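Local coordinates for L-lysine 6-monooxygenase involved in desferrioxamine biosynthesis (Erwinia amylovora CFBP1430, PDB 5O8P), which probably catalyses the FAD- and NADPH-dependent N-hydroxylation of cadaverine in the biosynthesis of the siderophore desferrioxamine, at residues Met99-Glu102 and Tyr103-Cys107; Leu78-Met81 and Lys82-Lys86; Leu65-Leu68 and Ala69-Ser73. All blocks are in the same frame, centred on the assembly; numbering follows the deposited sequence.

Contact 1 of 3, residues Met99-Glu102 and Tyr103-Cys107; sequences MRKE and YNQYC. With FAD (flavin-adenine dinucleotide), chain C.
Gln105 climbs back over the carbonyl of Lys101, one turn earlier in helix 100-113. Its CB rests between two carbonyl oxygens, 3.5 Å from Glu102 O and slightly farther from Lys101 O. With CG beside the backbone N (chi1 -76°), the chain is steered along the helix wall, and CG comes 3.3 Å from Lys101 O. CD passes above the same oxygen, and NE2 crosses the Lys101 side chain at 3.8 Å from Lys101 CG. NE2 then donates to Leu291 O of the second subunit, where Lys101 NZ also ends, in a salt bridge with Asp292 of that subunit; OE1 accepts a weak bond from Lys84 NZ. Below these side chains the backbone forms an unbroken run of i+4 to i bonds. It opens with Tyr103 N to Met99 O at 3.0 Å, Met99 being the N-cap, and reaches Tyr106 N to Glu102 O at 2.8 Å. On another flank the Tyr103 ring lies with its CD1 at the edge of the Tyr106 ring, in that ring's plane. Arg100 leaves the first turn for the flavin. Its NE is 3.6 Å from FAD C6, and the FAD methyl C7M lies over the centre of one guanidinium face, 4.3 Å above the plane. A salt bridge from NH2 to Glu206 fixes the outer end. Arg100 also belongs to the NADP(+) site, and its NE lies 4.0 Å from FAD N5, the hydride-accepting atom of flavins, consistent with a role in placing the two cofactors against each other.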
loop_
_atom_site.group_PDB
_atom_site.type_symbol
_atom_site.label_atom_id
_atom_site.label_comp_id
_atom_site.label_asym_id
_atom_site.label_seq_id
_atom_site.Cartn_x
_atom_site.Cartn_y
_atom_site.Cartn_z
ATOM N N MET B 99 14.902 -2.642 -11.017
ATOM C CA MET B 99 14.517 -3.000 -12.377
ATOM C C MET B 99 15.533 -4.033 -12.880
ATOM O O MET B 99 16.715 -3.888 -12.618
ATOM C CB MET B 99 14.595 -1.778 -13.290
ATOM C CG MET B 99 13.771 -0.552 -12.906
ATOM S SD MET B 99 12.080 -0.854 -12.371
ATOM C CE MET B 99 11.350 -1.803 -13.706
ATOM N N ARG B 100 15.104 -5.048 -13.627
ATOM C CA ARG B 100 16.054 -6.006 -14.205
ATOM C C ARG B 100 17.104 -5.338 -15.047
ATOM O O ARG B 100 18.241 -5.789 -15.066
ATOM C CB ARG B 100 15.372 -7.039 -15.084
ATOM C CG ARG B 100 14.508 -8.016 -14.338
ATOM C CD ARG B 100 14.822 -9.455 -14.690
ATOM N NE ARG B 100 13.670 -10.259 -14.335
ATOM C CZ ARG B 100 12.572 -10.388 -15.075
ATOM N NH1 ARG B 100 12.435 -9.750 -16.230
ATOM N NH2 ARG B 100 11.579 -11.146 -14.626
ATOM N N LYS B 101 16.730 -4.283 -15.756
ATOM C CA LYS B 101 17.693 -3.550 -16.551
ATOM C C LYS B 101 18.785 -2.952 -15.672
ATOM O O LYS B 101 19.951 -2.979 -16.045
ATOM C CB LYS B 101 17.012 -2.475 -17.403
ATOM C CG LYS B 101 17.971 -1.479 -18.042
ATOM C CD LYS B 101 17.416 -0.864 -19.314
ATOM C CE LYS B 101 17.766 -1.730 -20.511
ATOM N NZ LYS B 101 17.063 -1.281 -21.743
ATOM N N GLU B 102 18.415 -2.425 -14.513
ATOM C CA GLU B 102 19.396 -1.836 -13.619
ATOM C C GLU B 102 20.257 -2.916 -12.956
ATOM O O GLU B 102 21.448 -2.722 -12.779
ATOM C CB GLU B 102 18.717 -0.943 -12.583
ATOM C CG GLU B 102 19.687 -0.120 -11.753
ATOM C CD GLU B 102 19.081 1.157 -11.198
ATOM O OE1 GLU B 102 17.928 1.145 -10.718
ATOM O OE2 GLU B 102 19.786 2.185 -11.231
ATOM N N TYR B 103 19.673 -4.056 -12.604
ATOM C CA TYR B 103 20.440 -5.127 -11.978
ATOM C C TYR B 103 21.486 -5.614 -12.944
ATOM O O TYR B 103 22.627 -5.886 -12.556
ATOM C CB TYR B 103 19.543 -6.288 -11.575
ATOM C CG TYR B 103 20.261 -7.470 -10.945
ATOM C CD1 TYR B 103 20.739 -7.420 -9.644
ATOM C CD2 TYR B 103 20.434 -8.644 -11.644
ATOM C CE1 TYR B 103 21.373 -8.511 -9.063
ATOM C CE2 TYR B 103 21.069 -9.743 -11.071
ATOM C CZ TYR B 103 21.533 -9.670 -9.789
ATOM O OH TYR B 103 22.163 -10.761 -9.237
ATOM N N ASN B 104 21.086 -5.708 -14.209
ATOM C CA ASN B 104 21.981 -6.148 -15.269
ATOM C C ASN B 104 23.113 -5.154 -15.441
ATOM O O ASN B 104 24.262 -5.561 -15.517
ATOM C CB ASN B 104 21.217 -6.338 -16.585
ATOM C CG ASN B 104 22.048 -7.025 -17.658
ATOM O OD1 ASN B 104 22.649 -8.080 -17.413
ATOM N ND2 ASN B 104 22.079 -6.437 -18.853
ATOM N N GLN B 105 22.793 -3.862 -15.486
ATOM C CA GLN B 105 23.812 -2.809 -15.541
ATOM C C GLN B 105 24.774 -2.874 -14.353
ATOM O O GLN B 105 25.986 -2.708 -14.522
ATOM C CB GLN B 105 23.158 -1.430 -15.557
ATOM C CG GLN B 105 22.540 -1.025 -16.878
ATOM C CD GLN B 105 21.784 0.284 -16.789
ATOM O OE1 GLN B 105 21.776 0.963 -15.759
ATOM N NE2 GLN B 105 21.127 0.637 -17.864
ATOM N N TYR B 106 24.219 -3.105 -13.165
ATOM C CA TYR B 106 25.006 -3.260 -11.937
ATOM C C TYR B 106 25.939 -4.482 -11.986
ATOM O O TYR B 106 27.122 -4.363 -11.685
ATOM C CB TYR B 106 24.074 -3.267 -10.699
ATOM C CG TYR B 106 24.577 -4.007 -9.473
ATOM C CD1 TYR B 106 25.618 -3.497 -8.716
ATOM C CD2 TYR B 106 23.986 -5.203 -9.054
ATOM C CE1 TYR B 106 26.094 -4.163 -7.592
ATOM C CE2 TYR B 106 24.446 -5.889 -7.933
ATOM C CZ TYR B 106 25.504 -5.367 -7.196
ATOM O OH TYR B 106 25.978 -6.041 -6.077
ATOM N N CYS B 107 25.416 -5.638 -12.379
ATOM C CA CYS B 107 26.252 -6.836 -12.508
ATOM C C CYS B 107 27.377 -6.646 -13.522
ATOM O O CYS B 107 28.462 -7.180 -13.349
ATOM C CB CYS B 107 25.419 -8.053 -12.892
ATOM S SG CYS B 107 24.403 -8.680 -11.540
HETATM P PA FAD C . 23.300 -18.261 -15.275
HETATM O O1A FAD C . 22.852 -16.992 -15.976
HETATM O O2A FAD C . 22.727 -19.588 -15.711
HETATM O O5B FAD C . 24.909 -18.281 -15.419
HETATM C C5B FAD C . 25.614 -19.363 -16.018
HETATM C C4B FAD C . 26.800 -18.909 -16.861
HETATM O O4B FAD C . 27.692 -20.016 -17.058
HETATM C C3B FAD C . 26.386 -18.439 -18.252
HETATM O O3B FAD C . 27.039 -17.194 -18.533
HETATM C C2B FAD C . 26.801 -19.578 -19.182
HETATM O O2B FAD C . 27.175 -19.154 -20.498
HETATM C C1B FAD C . 27.994 -20.165 -18.453
HETATM N N9A FAD C . 28.372 -21.556 -18.825
HETATM C C8A FAD C . 27.596 -22.657 -18.894
HETATM N N7A FAD C . 28.336 -23.738 -19.270
HETATM C C5A FAD C . 29.611 -23.327 -19.446
HETATM C C6A FAD C . 30.912 -23.934 -19.842
HETATM N N6A FAD C . 31.008 -25.253 -20.139
HETATM N N1A FAD C . 32.005 -23.128 -19.895
HETATM C C2A FAD C . 31.939 -21.810 -19.606
HETATM N N3A FAD C . 30.793 -21.198 -19.250
HETATM C C4A FAD C . 29.623 -21.887 -19.150
HETATM N N1 FAD C . 15.888 -15.125 -8.910
HETATM C C2 FAD C . 15.746 -14.186 -7.938
HETATM O O2 FAD C . 16.107 -14.482 -6.776
HETATM N N3 FAD C . 15.243 -12.957 -8.187
HETATM C C4 FAD C . 14.842 -12.588 -9.417
HETATM O O4 FAD C . 14.376 -11.450 -9.621
HETATM C C4X FAD C . 14.964 -13.557 -10.536
HETATM N N5 FAD C . 14.583 -13.247 -11.794
HETATM C C5X FAD C . 14.704 -14.156 -12.791
HETATM C C6 FAD C . 14.292 -13.781 -14.068
HETATM C C7 FAD C . 14.388 -14.661 -15.144
HETATM C C7M FAD C . 13.932 -14.233 -16.517
HETATM C C8 FAD C . 14.942 -16.027 -14.915
HETATM C C8M FAD C . 15.055 -16.997 -16.060
HETATM C C9 FAD C . 15.353 -16.414 -13.638
HETATM C C9A FAD C . 15.264 -15.535 -12.543
HETATM N N10 FAD C . 15.679 -15.884 -11.213
HETATM C C10 FAD C . 15.526 -14.897 -10.199
HETATM C "C1'" FAD C . 16.255 -17.205 -10.842
HETATM C "C2'" FAD C . 17.801 -17.208 -10.862
HETATM O "O2'" FAD C . 18.316 -16.046 -10.181
HETATM C "C3'" FAD C . 18.406 -17.286 -12.277
HETATM O "O3'" FAD C . 17.991 -18.494 -12.934
HETATM C "C4'" FAD C . 19.939 -17.228 -12.289
HETATM O "O4'" FAD C . 20.387 -16.709 -13.546
HETATM C "C5'" FAD C . 20.587 -18.592 -12.063
HETATM O "O5'" FAD C . 21.913 -18.401 -11.566
HETATM P P FAD C . 23.174 -18.960 -12.378
HETATM O O1P FAD C . 24.428 -18.541 -11.639
HETATM O O2P FAD C . 22.864 -20.418 -12.568
HETATM O O3P FAD C . 22.984 -18.023 -13.695
#

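Contact 2 of 3, residues Leu78-Met81 and Lys82-Lys86; sequences LNFM and KQKGK
Asn79 and Gln83 join through their amides one helical turn apart, Gln83 NE2 donating to Asn79 OD1 at 3.1 Å. The two amide planes stand 72° to each other: the acceptor lies close to the plane of the Gln83 amide, but NE2 sits well above the carbonyl plane of Asn79 and off its lone pairs, a bent, side-on bond. Asn79 ND2 is held by Pro74 O, which, with the Gln83 bond, would fix the rotation of this amide. Beneath run the backbone bonds of helix 77-83, the straightest being Lys84 N to Phe80 O at 3.0 Å. The helix then closes in a Schellman motif. Gly85 takes a positive phi of 81° and turns the chain out of the helix, letting Lys86 N bond to Met81 O at 3.1 Å; Gly85 N makes weak bonds to Lys82 O and Met81 O. Lys86 is at once the N-cap of helix 87-93, so one helix ends and the next starts almost without a linker. The Lys82 side chain extends to the third subunit, where NZ is bonded to Pro417 O. Lys86 CG is turned between its own N and carbonyl carbon (chi1 71°), which brings it 3.7 Å from Met81 CG. From there the lysine crosses the methionine, CD lying 3.7 Å from Met81 SD and CE only slightly farther, before NZ reaches a salt bridge with Glu102. Phe80 and Lys84 run side by side in the same direction: Lys84 CE lies 3.7 Å from Phe80 CZ, and CG hangs above the rim of one ring face. The same ring meets Trp109 and Tyr106 of helix 100-113 edge-to-face.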
loop_
_atom_site.group_PDB
_atom_site.type_symbol
_atom_site.label_atom_id
_atom_site.label_comp_id
_atom_site.label_asym_id
_atom_site.label_seq_id
_atom_site.Cartn_x
_atom_site.Cartn_y
_atom_site.Cartn_z
ATOM N N LEU B 78 24.396 -0.451 -3.469
ATOM C CA LEU B 78 24.429 0.925 -2.970
ATOM C C LEU B 78 25.710 1.639 -3.369
ATOM O O LEU B 78 25.682 2.819 -3.708
ATOM C CB LEU B 78 24.230 0.970 -1.448
ATOM C CG LEU B 78 22.793 0.705 -0.998
ATOM C CD1 LEU B 78 22.734 0.651 0.512
ATOM C CD2 LEU B 78 21.840 1.773 -1.516
ATOM N N ASN B 79 26.834 0.937 -3.351
ATOM C CA ASN B 79 28.086 1.560 -3.793
ATOM C C ASN B 79 28.080 1.823 -5.292
ATOM O O ASN B 79 28.585 2.851 -5.736
ATOM C CB ASN B 79 29.315 0.734 -3.423
ATOM C CG ASN B 79 30.587 1.555 -3.466
ATOM O OD1 ASN B 79 30.610 2.708 -3.009
ATOM N ND2 ASN B 79 31.654 0.975 -4.016
ATOM N N PHE B 80 27.506 0.896 -6.057
ATOM C CA PHE B 80 27.328 1.067 -7.503
ATOM C C PHE B 80 26.565 2.352 -7.782
ATOM O O PHE B 80 26.934 3.164 -8.612
ATOM C CB PHE B 80 26.600 -0.156 -8.096
ATOM C CG PHE B 80 25.920 0.100 -9.409
ATOM C CD1 PHE B 80 24.634 0.582 -9.459
ATOM C CD2 PHE B 80 26.562 -0.166 -10.593
ATOM C CE1 PHE B 80 24.015 0.821 -10.676
ATOM C CE2 PHE B 80 25.947 0.038 -11.808
ATOM C CZ PHE B 80 24.668 0.522 -11.853
ATOM N N MET B 81 25.487 2.513 -7.047
ATOM C CA MET B 81 24.610 3.646 -7.219
ATOM C C MET B 81 25.396 4.925 -6.906
ATOM O O MET B 81 25.220 5.937 -7.569
ATOM C CB MET B 81 23.372 3.471 -6.324
ATOM C CG MET B 81 22.068 3.850 -6.966
ATOM S SD MET B 81 21.537 2.781 -8.315
ATOM C CE MET B 81 20.939 1.368 -7.426
ATOM N N LYS B 82 26.279 4.856 -5.918
ATOM C CA LYS B 82 27.100 5.998 -5.517
ATOM C C LYS B 82 28.138 6.391 -6.576
ATOM O O LYS B 82 28.291 7.583 -6.885
ATOM C CB LYS B 82 27.786 5.693 -4.179
ATOM C CG LYS B 82 28.688 6.776 -3.623
ATOM C CD LYS B 82 27.985 8.111 -3.522
ATOM C CE LYS B 82 28.675 9.012 -2.514
ATOM N NZ LYS B 82 28.444 10.443 -2.817
ATOM N N GLN B 83 28.830 5.396 -7.131
ATOM C CA GLN B 83 29.849 5.649 -8.139
ATOM C C GLN B 83 29.248 6.176 -9.426
ATOM O O GLN B 83 29.781 7.107 -10.007
ATOM C CB GLN B 83 30.679 4.395 -8.438
ATOM C CG GLN B 83 31.410 3.777 -7.240
ATOM C CD GLN B 83 32.108 4.769 -6.305
ATOM O OE1 GLN B 83 32.664 5.777 -6.732
ATOM N NE2 GLN B 83 32.100 4.461 -5.016
ATOM N N LYS B 84 28.128 5.606 -9.858
ATOM C CA LYS B 84 27.359 6.167 -10.981
ATOM C C LYS B 84 26.820 7.569 -10.719
ATOM O O LYS B 84 26.379 8.216 -11.643
ATOM C CB LYS B 84 26.203 5.251 -11.396
ATOM C CG LYS B 84 26.612 4.172 -12.410
ATOM C CD LYS B 84 25.730 4.082 -13.656
ATOM C CE LYS B 84 24.249 3.881 -13.365
ATOM N NZ LYS B 84 23.508 3.533 -14.610
ATOM N N GLY B 85 26.818 8.028 -9.472
ATOM C CA GLY B 85 26.475 9.407 -9.146
ATOM C C GLY B 85 24.977 9.650 -9.087
ATOM O O GLY B 85 24.538 10.783 -9.287
ATOM N N LYS B 86 24.212 8.598 -8.775
ATOM C CA LYS B 86 22.748 8.631 -8.726
ATOM C C LYS B 86 22.131 8.110 -7.412
ATOM O O LYS B 86 20.922 7.842 -7.356
ATOM C CB LYS B 86 22.198 7.784 -9.877
ATOM C CG LYS B 86 22.387 6.279 -9.696
ATOM C CD LYS B 86 21.823 5.496 -10.861
ATOM C CE LYS B 86 20.301 5.403 -10.827
ATOM N NZ LYS B 86 19.799 4.703 -12.042
#

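Contact 3 of 3, residues Leu65-Leu68 and Ala69-Ser73; sequences LVTL and ADPTS
Val66 holds the following residues through its carbonyl oxygen, which accepts two backbone bonds: from Ala69 N at 2.9 Å and from Asp70 N at 2.8 Å. The donors arrive from opposite faces of the carbonyl plane, the alanine more steeply above it; an i+3 and an i+4 bond thus share one oxygen. A second set of polar bonds lies within Ala69-Ser73. Asp70 O accepts from Ser73 N, while Asp70 OD1 offers its syn lone pair to Thr72 OG1 and receives a weak bond from Thr72 N. The rest is van der Waals packing. Val66 packs on Ser73, with CG2 3.7 Å from Ser73 CB and both methyls equally near OG on one side of it; OG itself is hydrogen-bonded to Tyr75 N. Thr67 and Pro71 cross at about a right angle. With its methyl anti to the backbone N, Thr67 lays CG2 4.2 Å from Pro71 CB, while OG1 is hydrogen-bonded to Asp64 OD2. The proline ring lies ahead of the threonine carbonyl, its CD 3.2 Å from Thr67 O. Outside, Thr67 and Pro71 both pack on Leu78 of the third subunit. The arrangement is that of an irregular loop between strand 56-57 and helix 77-83: one helix-like turn centred on Val66 O, followed directly by a type I beta turn from Asp70 to Ser73.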
loop_
_atom_site.group_PDB
_atom_site.type_symbol
_atom_site.label_atom_id
_atom_site.label_comp_id
_atom_site.label_asym_id
_atom_site.label_seq_id
_atom_site.Cartn_x
_atom_site.Cartn_y
_atom_site.Cartn_z
ATOM N N LEU B 65 25.146 -8.725 -4.900
ATOM C CA LEU B 65 26.204 -9.726 -5.033
ATOM C C LEU B 65 26.900 -10.059 -3.709
ATOM O O LEU B 65 27.460 -11.156 -3.555
ATOM C CB LEU B 65 27.212 -9.244 -6.075
ATOM C CG LEU B 65 26.630 -9.056 -7.486
ATOM C CD1 LEU B 65 27.493 -8.145 -8.346
ATOM C CD2 LEU B 65 26.452 -10.412 -8.159
ATOM N N VAL B 66 26.814 -9.129 -2.753
ATOM C CA VAL B 66 27.687 -9.097 -1.570
ATOM C C VAL B 66 27.060 -8.687 -0.224
ATOM O O VAL B 66 27.471 -9.209 0.816
ATOM C CB VAL B 66 28.891 -8.160 -1.821
ATOM C CG1 VAL B 66 29.774 -8.713 -2.932
ATOM C CG2 VAL B 66 28.454 -6.746 -2.166
ATOM N N THR B 67 26.096 -7.760 -0.233
ATOM C CA THR B 67 25.584 -7.123 0.992
ATOM C C THR B 67 25.167 -8.085 2.130
ATOM O O THR B 67 25.385 -7.763 3.290
ATOM C CB THR B 67 24.444 -6.115 0.673
ATOM O OG1 THR B 67 24.941 -5.032 -0.118
ATOM C CG2 THR B 67 23.869 -5.496 1.913
ATOM N N LEU B 68 24.590 -9.249 1.838
ATOM C CA LEU B 68 24.156 -10.150 2.927
ATOM C C LEU B 68 25.308 -10.884 3.592
ATOM O O LEU B 68 25.132 -11.499 4.633
ATOM C CB LEU B 68 23.076 -11.137 2.463
ATOM C CG LEU B 68 21.727 -10.495 2.071
ATOM C CD1 LEU B 68 20.723 -11.534 1.619
ATOM C CD2 LEU B 68 21.130 -9.638 3.171
ATOM N N ALA B 69 26.474 -10.855 2.964
ATOM C CA ALA B 69 27.705 -11.341 3.574
ATOM C C ALA B 69 28.580 -10.198 4.077
ATOM O O ALA B 69 29.273 -10.364 5.080
ATOM C CB ALA B 69 28.479 -12.169 2.566
ATOM N N ASP B 70 28.573 -9.062 3.373
ATOM C CA ASP B 70 29.462 -7.943 3.684
ATOM C C ASP B 70 28.961 -6.646 3.068
ATOM O O ASP B 70 29.334 -6.311 1.949
ATOM C CB ASP B 70 30.880 -8.226 3.184
ATOM C CG ASP B 70 31.834 -7.022 3.349
ATOM O OD1 ASP B 70 31.477 -6.070 4.093
ATOM O OD2 ASP B 70 32.931 -7.032 2.717
ATOM N N PRO B 71 28.153 -5.888 3.814
ATOM C CA PRO B 71 27.660 -4.591 3.355
ATOM C C PRO B 71 28.729 -3.553 3.063
ATOM O O PRO B 71 28.445 -2.607 2.342
ATOM C CB PRO B 71 26.804 -4.106 4.528
ATOM C CG PRO B 71 26.395 -5.341 5.244
ATOM C CD PRO B 71 27.548 -6.283 5.101
ATOM N N THR B 72 29.930 -3.714 3.618
ATOM C CA THR B 72 31.037 -2.790 3.342
ATOM C C THR B 72 31.742 -3.046 2.001
ATOM O O THR B 72 32.573 -2.220 1.599
ATOM C CB THR B 72 32.138 -2.814 4.435
ATOM O OG1 THR B 72 32.921 -4.010 4.319
ATOM C CG2 THR B 72 31.547 -2.693 5.829
ATOM N N SER B 73 31.438 -4.167 1.324
ATOM C CA SER B 73 32.073 -4.478 0.043
ATOM C C SER B 73 31.796 -3.388 -0.967
ATOM O O SER B 73 30.663 -2.875 -1.041
ATOM C CB SER B 73 31.591 -5.800 -0.552
ATOM O OG SER B 73 32.045 -5.938 -1.907
#

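Along the chain the order is contact 3, contact 2, contact 1. Contacts 1 and 2, with centres 13 Å apart, are tied by the salt bridge of Glu102 OE2 with Lys86 NZ at 2.6 Å, and both touch the second subunit. Contact 3 meets contact 1 through Tyr106 OH and Leu65 N, 3.0 Å apart, probably a hydrogen bond. Contacts 2 and 3 do not touch within the chain (nearest atoms about 5 Å apart), yet both face the third subunit. Contact 1 alone reaches the flavin; the side chain of Leu68 in contact 3 stays about 10 Å from FAD, and contact 2 lies away from the known binding sites.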